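Local coordinates for Glp_546_48378_50642 (Giardia intestinalis, PDB 2QVW), which cleaves double-stranded RNA into the short interfering RNAs of 21 to 23 base pairs that direct destruction of matching RNAs in RNA interference, at residues V66-Q70 and A113-L117; H4-C10 and L22-H28. All coordinates share one frame; numbering follows the deposited sequence.

Contact 1 (V66-Q70 and A113-L117)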
ATOM      1  N   VAL A  66     -13.744  21.725  24.306  1.00 28.01           N
ATOM      2  CA  VAL A  66     -12.606  20.885  23.948  1.00 27.54           C
ATOM      3  C   VAL A  66     -11.348  21.697  24.203  1.00 27.70           C
ATOM      4  O   VAL A  66     -10.350  21.181  24.704  1.00 27.94           O
ATOM      5  CB  VAL A  66     -12.608  20.508  22.459  1.00 27.19           C
ATOM      6  CG1 VAL A  66     -11.482  19.535  22.166  1.00 26.87           C
ATOM      7  CG2 VAL A  66     -13.937  19.909  22.075  1.00 27.02           C
ATOM      8  N   ALA A  67     -11.408  22.976  23.844  1.00 27.41           N
ATOM      9  CA  ALA A  67     -10.282  23.874  24.028  1.00 27.11           C
ATOM     10  C   ALA A  67      -9.756  23.756  25.449  1.00 26.97           C
ATOM     11  O   ALA A  67      -8.550  23.632  25.681  1.00 27.17           O
ATOM     12  CB  ALA A  67     -10.716  25.298  23.758  1.00 27.24           C
ATOM     13  N   VAL A  68     -10.676  23.781  26.403  1.00 26.59           N
ATOM     14  CA  VAL A  68     -10.289  23.698  27.806  1.00 26.14           C
ATOM     15  C   VAL A  68      -9.426  22.473  28.107  1.00 25.99           C
ATOM     16  O   VAL A  68      -8.244  22.607  28.459  1.00 26.22           O
ATOM     17  CB  VAL A  68     -11.523  23.690  28.731  1.00 26.08           C
ATOM     18  CG1 VAL A  68     -11.086  23.879  30.184  1.00 25.49           C
ATOM     19  CG2 VAL A  68     -12.489  24.784  28.303  1.00 26.30           C
ATOM     20  N   TYR A  69     -10.003  21.285  27.953  1.00 25.46           N
ATOM     21  CA  TYR A  69      -9.265  20.062  28.227  1.00 25.16           C
ATOM     22  C   TYR A  69      -7.881  20.108  27.605  1.00 24.97           C
ATOM     23  O   TYR A  69      -6.898  19.675  28.209  1.00 24.68           O
ATOM     24  CB  TYR A  69     -10.000  18.854  27.680  1.00 25.22           C
ATOM     25  CG  TYR A  69      -9.351  17.550  28.072  1.00 25.34           C
ATOM     26  CD1 TYR A  69      -9.454  17.062  29.369  1.00 25.39           C
ATOM     27  CD2 TYR A  69      -8.610  16.813  27.152  1.00 25.63           C
ATOM     28  CE1 TYR A  69      -8.835  15.874  29.740  1.00 26.10           C
ATOM     29  CE2 TYR A  69      -7.986  15.622  27.514  1.00 25.77           C
ATOM     30  CZ  TYR A  69      -8.103  15.160  28.805  1.00 26.25           C
ATOM     31  OH  TYR A  69      -7.491  13.976  29.153  1.00 26.26           O
ATOM     32  N   GLN A  70      -7.804  20.640  26.393  1.00 24.81           N
ATOM     33  CA  GLN A  70      -6.530  20.727  25.699  1.00 24.64           C
ATOM     34  C   GLN A  70      -5.484  21.461  26.525  1.00 24.57           C
ATOM     35  O   GLN A  70      -4.409  20.912  26.786  1.00 24.57           O
ATOM     36  CB  GLN A  70      -6.712  21.425  24.356  1.00 24.63           C
ATOM     37  CG  GLN A  70      -6.244  20.588  23.181  1.00 24.64           C
ATOM     38  CD  GLN A  70      -7.055  19.324  23.004  1.00 24.85           C
ATOM     39  OE1 GLN A  70      -8.242  19.376  22.714  1.00 24.50           O
ATOM     40  NE2 GLN A  70      -6.419  18.183  23.180  1.00 25.44           N
ATOM     41  N   ALA A 113      -7.301  17.398  18.279  1.00 33.02           N
ATOM     42  CA  ALA A 113      -7.693  17.519  19.688  1.00 32.39           C
ATOM     43  C   ALA A 113      -7.913  16.123  20.285  1.00 32.09           C
ATOM     44  O   ALA A 113      -8.726  15.348  19.788  1.00 32.10           O
ATOM     45  CB  ALA A 113      -8.966  18.343  19.811  1.00 32.26           C
ATOM     46  N   PHE A 114      -7.194  15.807  21.356  1.00 31.80           N
ATOM     47  CA  PHE A 114      -7.304  14.502  21.999  1.00 31.72           C
ATOM     48  C   PHE A 114      -8.248  14.506  23.198  1.00 32.18           C
ATOM     49  O   PHE A 114      -8.189  15.392  24.052  1.00 32.11           O
ATOM     50  CB  PHE A 114      -5.923  14.030  22.441  1.00 31.36           C
ATOM     51  CG  PHE A 114      -4.936  13.945  21.325  1.00 30.45           C
ATOM     52  CD1 PHE A 114      -5.066  12.984  20.340  1.00 29.82           C
ATOM     53  CD2 PHE A 114      -3.882  14.838  21.243  1.00 29.91           C
ATOM     54  CE1 PHE A 114      -4.152  12.912  19.282  1.00 29.09           C
ATOM     55  CE2 PHE A 114      -2.963  14.773  20.185  1.00 29.01           C
ATOM     56  CZ  PHE A 114      -3.102  13.811  19.208  1.00 28.98           C
ATOM     57  N   LEU A 115      -9.125  13.507  23.247  1.00 32.88           N
ATOM     58  CA  LEU A 115     -10.079  13.364  24.338  1.00 33.76           C
ATOM     59  C   LEU A 115      -9.871  12.036  25.027  1.00 34.78           C
ATOM     60  O   LEU A 115      -9.440  11.059  24.413  1.00 34.84           O
ATOM     61  CB  LEU A 115     -11.512  13.430  23.825  1.00 33.64           C
ATOM     62  CG  LEU A 115     -11.934  14.750  23.200  1.00 33.37           C
ATOM     63  CD1 LEU A 115     -13.442  14.748  23.018  1.00 32.57           C
ATOM     64  CD2 LEU A 115     -11.508  15.905  24.110  1.00 33.50           C
ATOM     65  N   PRO A 116     -10.184  11.977  26.320  1.00 35.88           N
ATOM     66  CA  PRO A 116     -10.019  10.741  27.083  1.00 36.89           C
ATOM     67  C   PRO A 116     -11.133   9.752  26.789  1.00 38.28           C
ATOM     68  O   PRO A 116     -12.284  10.142  26.580  1.00 38.55           O
ATOM     69  CB  PRO A 116     -10.079  11.209  28.532  1.00 36.57           C
ATOM     70  CG  PRO A 116      -9.784  12.654  28.456  1.00 36.23           C
ATOM     71  CD  PRO A 116     -10.487  13.092  27.218  1.00 36.06           C
ATOM     72  N   LEU A 117     -10.787   8.469  26.780  1.00 40.06           N
ATOM     73  CA  LEU A 117     -11.766   7.421  26.529  1.00 41.89           C
ATOM     74  C   LEU A 117     -11.520   6.275  27.490  1.00 43.62           C
ATOM     75  O   LEU A 117     -10.376   5.912  27.744  1.00 43.65           O
ATOM     76  CB  LEU A 117     -11.671   6.924  25.082  1.00 41.37           C
ATOM     77  CG  LEU A 117     -12.005   7.919  23.955  1.00 40.94           C
ATOM     78  CD1 LEU A 117     -12.049   7.180  22.625  1.00 40.62           C
ATOM     79  CD2 LEU A 117     -13.347   8.589  24.217  1.00 40.81           C
TER

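Contact 2 (H4-C10 and L22-H28)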
ATOM      1  N   HIS A   4     -16.964  19.663  10.955  1.00 70.30           N
ATOM      2  CA  HIS A   4     -15.778  19.005  10.406  1.00 68.62           C
ATOM      3  C   HIS A   4     -14.925  18.366  11.507  1.00 66.51           C
ATOM      4  O   HIS A   4     -14.036  19.017  12.069  1.00 66.63           O
ATOM      5  CB  HIS A   4     -14.925  20.027   9.633  1.00 69.28           C
ATOM      6  CG  HIS A   4     -14.567  19.603   8.237  1.00 71.39           C
ATOM      7  ND1 HIS A   4     -13.932  18.412   7.954  1.00 73.14           N
ATOM      8  CD2 HIS A   4     -14.727  20.233   7.049  1.00 72.97           C
ATOM      9  CE1 HIS A   4     -13.717  18.328   6.653  1.00 73.85           C
ATOM     10  NE2 HIS A   4     -14.190  19.420   6.080  1.00 74.17           N
ATOM     11  N   ALA A   5     -15.194  17.099  11.816  1.00 63.50           N
ATOM     12  CA  ALA A   5     -14.434  16.405  12.844  1.00 60.58           C
ATOM     13  C   ALA A   5     -14.451  14.906  12.622  1.00 58.56           C
ATOM     14  O   ALA A   5     -15.435  14.234  12.928  1.00 58.39           O
ATOM     15  CB  ALA A   5     -14.988  16.733  14.222  1.00 60.74           C
ATOM     16  N   LEU A   6     -13.355  14.392  12.074  1.00 55.90           N
ATOM     17  CA  LEU A   6     -13.220  12.971  11.824  1.00 53.21           C
ATOM     18  C   LEU A   6     -12.683  12.347  13.094  1.00 51.50           C
ATOM     19  O   LEU A   6     -11.694  12.819  13.652  1.00 51.37           O
ATOM     20  CB  LEU A   6     -12.251  12.719  10.674  1.00 53.02           C
ATOM     21  CG  LEU A   6     -12.689  13.158   9.273  1.00 52.58           C
ATOM     22  CD1 LEU A   6     -12.868  14.661   9.205  1.00 52.24           C
ATOM     23  CD2 LEU A   6     -11.638  12.709   8.273  1.00 52.95           C
ATOM     24  N   GLY A   7     -13.345  11.292  13.552  1.00 49.50           N
ATOM     25  CA  GLY A   7     -12.924  10.628  14.771  1.00 47.03           C
ATOM     26  C   GLY A   7     -11.928   9.516  14.532  1.00 45.35           C
ATOM     27  O   GLY A   7     -11.949   8.863  13.492  1.00 45.39           O
ATOM     28  N   HIS A   8     -11.049   9.311  15.506  1.00 43.70           N
ATOM     29  CA  HIS A   8     -10.022   8.278  15.453  1.00 42.01           C
ATOM     30  C   HIS A   8      -9.832   7.778  16.878  1.00 41.52           C
ATOM     31  O   HIS A   8      -9.648   8.575  17.790  1.00 41.43           O
ATOM     32  CB  HIS A   8      -8.698   8.859  14.938  1.00 41.48           C
ATOM     33  CG  HIS A   8      -8.705   9.213  13.482  1.00 39.55           C
ATOM     34  ND1 HIS A   8      -8.816   8.268  12.487  1.00 38.41           N
ATOM     35  CD2 HIS A   8      -8.582  10.406  12.854  1.00 38.32           C
ATOM     36  CE1 HIS A   8      -8.761   8.862  11.307  1.00 37.66           C
ATOM     37  NE2 HIS A   8      -8.619  10.161  11.502  1.00 37.28           N
ATOM     38  N   CYS A   9      -9.882   6.466  17.071  1.00 40.95           N
ATOM     39  CA  CYS A   9      -9.716   5.891  18.404  1.00 40.91           C
ATOM     40  C   CYS A   9      -8.274   5.496  18.693  1.00 40.04           C
ATOM     41  O   CYS A   9      -7.835   4.398  18.356  1.00 40.48           O
ATOM     42  CB  CYS A   9     -10.610   4.661  18.579  1.00 41.25           C
ATOM     43  SG  CYS A   9     -12.382   5.004  18.644  1.00 44.96           S
ATOM     44  N   CYS A  10      -7.528   6.388  19.326  1.00 38.79           N
ATOM     45  CA  CYS A  10      -6.149   6.073  19.641  1.00 37.42           C
ATOM     46  C   CYS A  10      -6.097   5.082  20.789  1.00 35.99           C
ATOM     47  O   CYS A  10      -7.068   4.911  21.532  1.00 35.81           O
ATOM     48  CB  CYS A  10      -5.368   7.337  20.015  1.00 37.58           C
ATOM     49  SG  CYS A  10      -5.261   8.558  18.686  1.00 40.58           S
ATOM     50  N   LEU A  22      -9.739   9.898  21.835  1.00 27.53           N
ATOM     51  CA  LEU A  22     -10.524  10.178  20.637  1.00 27.75           C
ATOM     52  C   LEU A  22      -9.870  11.336  19.902  1.00 28.12           C
ATOM     53  O   LEU A  22      -9.936  12.478  20.351  1.00 28.44           O
ATOM     54  CB  LEU A  22     -11.970  10.551  20.994  1.00 27.42           C
ATOM     55  CG  LEU A  22     -12.799  11.182  19.862  1.00 27.75           C
ATOM     56  CD1 LEU A  22     -12.922  10.221  18.697  1.00 27.61           C
ATOM     57  CD2 LEU A  22     -14.170  11.558  20.369  1.00 27.97           C
ATOM     58  N   LEU A  23      -9.237  11.041  18.775  1.00 28.38           N
ATOM     59  CA  LEU A  23      -8.576  12.073  18.007  1.00 28.70           C
ATOM     60  C   LEU A  23      -9.499  12.705  16.986  1.00 29.20           C
ATOM     61  O   LEU A  23     -10.048  12.027  16.127  1.00 29.54           O
ATOM     62  CB  LEU A  23      -7.337  11.519  17.300  1.00 28.44           C
ATOM     63  CG  LEU A  23      -6.684  12.485  16.301  1.00 28.66           C
ATOM     64  CD1 LEU A  23      -6.487  13.856  16.926  1.00 29.00           C
ATOM     65  CD2 LEU A  23      -5.370  11.911  15.856  1.00 29.04           C
ATOM     66  N   LEU A  24      -9.651  14.021  17.081  1.00 29.62           N
ATOM     67  CA  LEU A  24     -10.496  14.771  16.167  1.00 30.07           C
ATOM     68  C   LEU A  24      -9.625  15.535  15.183  1.00 30.80           C
ATOM     69  O   LEU A  24      -8.830  16.387  15.576  1.00 31.06           O
ATOM     70  CB  LEU A  24     -11.371  15.745  16.955  1.00 29.80           C
ATOM     71  CG  LEU A  24     -12.217  15.079  18.048  1.00 29.42           C
ATOM     72  CD1 LEU A  24     -12.946  16.129  18.864  1.00 28.69           C
ATOM     73  CD2 LEU A  24     -13.199  14.108  17.404  1.00 29.06           C
ATOM     74  N   LEU A  25      -9.770  15.217  13.905  1.00 31.68           N
ATOM     75  CA  LEU A  25      -9.009  15.883  12.865  1.00 32.64           C
ATOM     76  C   LEU A  25      -9.946  16.665  11.974  1.00 33.46           C
ATOM     77  O   LEU A  25     -11.047  16.217  11.673  1.00 33.74           O
ATOM     78  CB  LEU A  25      -8.259  14.867  12.020  1.00 32.46           C
ATOM     79  CG  LEU A  25      -7.062  14.215  12.690  1.00 32.82           C
ATOM     80  CD1 LEU A  25      -6.363  13.317  11.689  1.00 32.95           C
ATOM     81  CD2 LEU A  25      -6.114  15.291  13.189  1.00 33.50           C
ATOM     82  N   ASP A  26      -9.501  17.836  11.548  1.00 34.46           N
ATOM     83  CA  ASP A  26     -10.303  18.674  10.679  1.00 35.47           C
ATOM     84  C   ASP A  26     -10.052  18.296   9.233  1.00 36.12           C
ATOM     85  O   ASP A  26     -10.451  19.018   8.329  1.00 36.57           O
ATOM     86  CB  ASP A  26      -9.943  20.143  10.885  1.00 35.65           C
ATOM     87  CG  ASP A  26      -8.604  20.509  10.274  1.00 36.88           C
ATOM     88  OD1 ASP A  26      -7.667  19.683  10.346  1.00 39.02           O
ATOM     89  OD2 ASP A  26      -8.485  21.633   9.735  1.00 38.26           O
ATOM     90  N   THR A  27      -9.392  17.166   9.010  1.00 36.84           N
ATOM     91  CA  THR A  27      -9.093  16.744   7.648  1.00 37.79           C
ATOM     92  C   THR A  27      -9.312  15.251   7.416  1.00 38.24           C
ATOM     93  O   THR A  27      -9.356  14.462   8.366  1.00 38.47           O
ATOM     94  CB  THR A  27      -7.639  17.086   7.271  1.00 37.88           C
ATOM     95  OG1 THR A  27      -7.275  18.346   7.842  1.00 38.24           O
ATOM     96  CG2 THR A  27      -7.505  17.195   5.771  1.00 38.27           C
ATOM     97  N   HIS A  28      -9.447  14.882   6.140  1.00 38.88           N
ATOM     98  CA  HIS A  28      -9.657  13.491   5.728  1.00 39.56           C
ATOM     99  C   HIS A  28      -8.331  12.824   5.393  1.00 38.95           C
ATOM    100  O   HIS A  28      -7.699  13.140   4.390  1.00 38.66           O
ATOM    101  CB  HIS A  28     -10.566  13.427   4.495  1.00 40.37           C
ATOM    102  CG  HIS A  28     -11.919  14.035   4.704  1.00 44.10           C
ATOM    103  ND1 HIS A  28     -12.896  13.435   5.472  1.00 47.31           N
ATOM    104  CD2 HIS A  28     -12.454  15.195   4.253  1.00 46.89           C
ATOM    105  CE1 HIS A  28     -13.973  14.201   5.484  1.00 48.13           C
ATOM    106  NE2 HIS A  28     -13.731  15.275   4.752  1.00 48.08           N
TER

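Contact 1 (V66-Q70 and A113-L117)
Val66 and Tyr69, one helical turn apart on helix 60-77, lie against edge strand 112-117 in a helix-on-sheet contact of the N-terminal domain of Dicer. The axes of the segments 66-70 and 113-117 approach to 8.5 Å and meet at 84°, nearly square. Packing is closest in the apolar cluster of Val66, Ala113 and Leu115. Val66 CG1 stands anti to its own backbone N (chi1 -175°) and thereby meets Ala113 CB at 3.6 Å; the same methyl reaches Leu115 CD2 at 4.1 Å. Leu115 starts off pointing away from the helix, yet its CD2 returns to it, crossing the valine at about a right angle. Leu129 of helix 127-137 touches both Tyr69 and Leu115. Around Ala67 and Val68 the helix turns outward: both are exposed and make no contact with the strand. Pro116, on the looser side, is partly exposed; its CD lies over one face of the Tyr69 ring, 3.9 Å from the centroid, a CH-pi contact. Along the edge of that ring, near its plane, the carbonyl oxygen Phe114 O sits 3.4 Å from Tyr69 CD2.

Contact 2 (H4-C10 and L22-H28)
Strands 6-13 and 18-25 form an antiparallel beta hairpin in the N-terminal domain, and residues 4-10 and 22-28 are its end remote from the turn. Leu6 and Leu25 make a hydrogen-bonded pair: Leu6 N donates to Leu25 O at 3.0 Å, and Leu25 N returns a bond to Leu6 O at 3.1 Å. Both bonds are nearly straight. Farther along, Leu23 N gives a bond of 2.7 Å to His8 O. Leu24 CA also lies 3.4 Å from Leu6 O.

Leu6, His8, Leu23 and Leu25 share one face of the sheet. His8 CG is anti to the carbonyl carbon (chi1 -71°), and the imidazole reaches diagonally across the strands, past Leu23, to Leu25, whose CD1 touches His8 CD2 at 3.8 Å; the two side chains cross at about a right angle. Cys10 SG rests on Leu23 CB at 3.9 Å, while Ile274 of helix 267-284 covers Leu23 and Leu25. Leu22 and Leu24 send their side chains to the other face.

Beyond the paired strands the chains carry on side by side. His4 is poorly ordered, so its ring contacts are tentative: one ring face is turned to Asp26 O, and CE1 lies 3.6 Å from His28 NE2, the two imidazoles being oblique with planes at 52°. Thr27 OG1 donates to Asp26 OD1 from above the carboxylate plane, and this oxygen also accepts from Thr111 N. Side-chain hydrogen bonding thus lies at the Asp26-Thr27 end, where two partners on one carboxylate oxygen probably restrain its rotation, whereas the middle is held by backbone bonds, with His8 and leucines packed on one face.

In the fold
Contacts 1 and 2 are neighbours in one antiparallel sheet, their centres about 12 Å apart. Strand 18-25 is the shared element: it pairs with strand 6-13 in contact 2 and with edge strand 112-117 of contact 1. Two probable backbone hydrogen bonds join them, Leu22 N to Leu115 O at 2.8 Å and Leu24 N to Ala113 O at 3.2 Å. Phe114 CE1 also packs on Leu23 CD1 at 3.4 Å, and helix 267-284 touches both residues. Helix 60-77 reaches the hairpin through the edge strand and also directly, Tyr69 touching Trp21. Both contacts lie away from the manganese site of Glu651, Asp722 and Glu725.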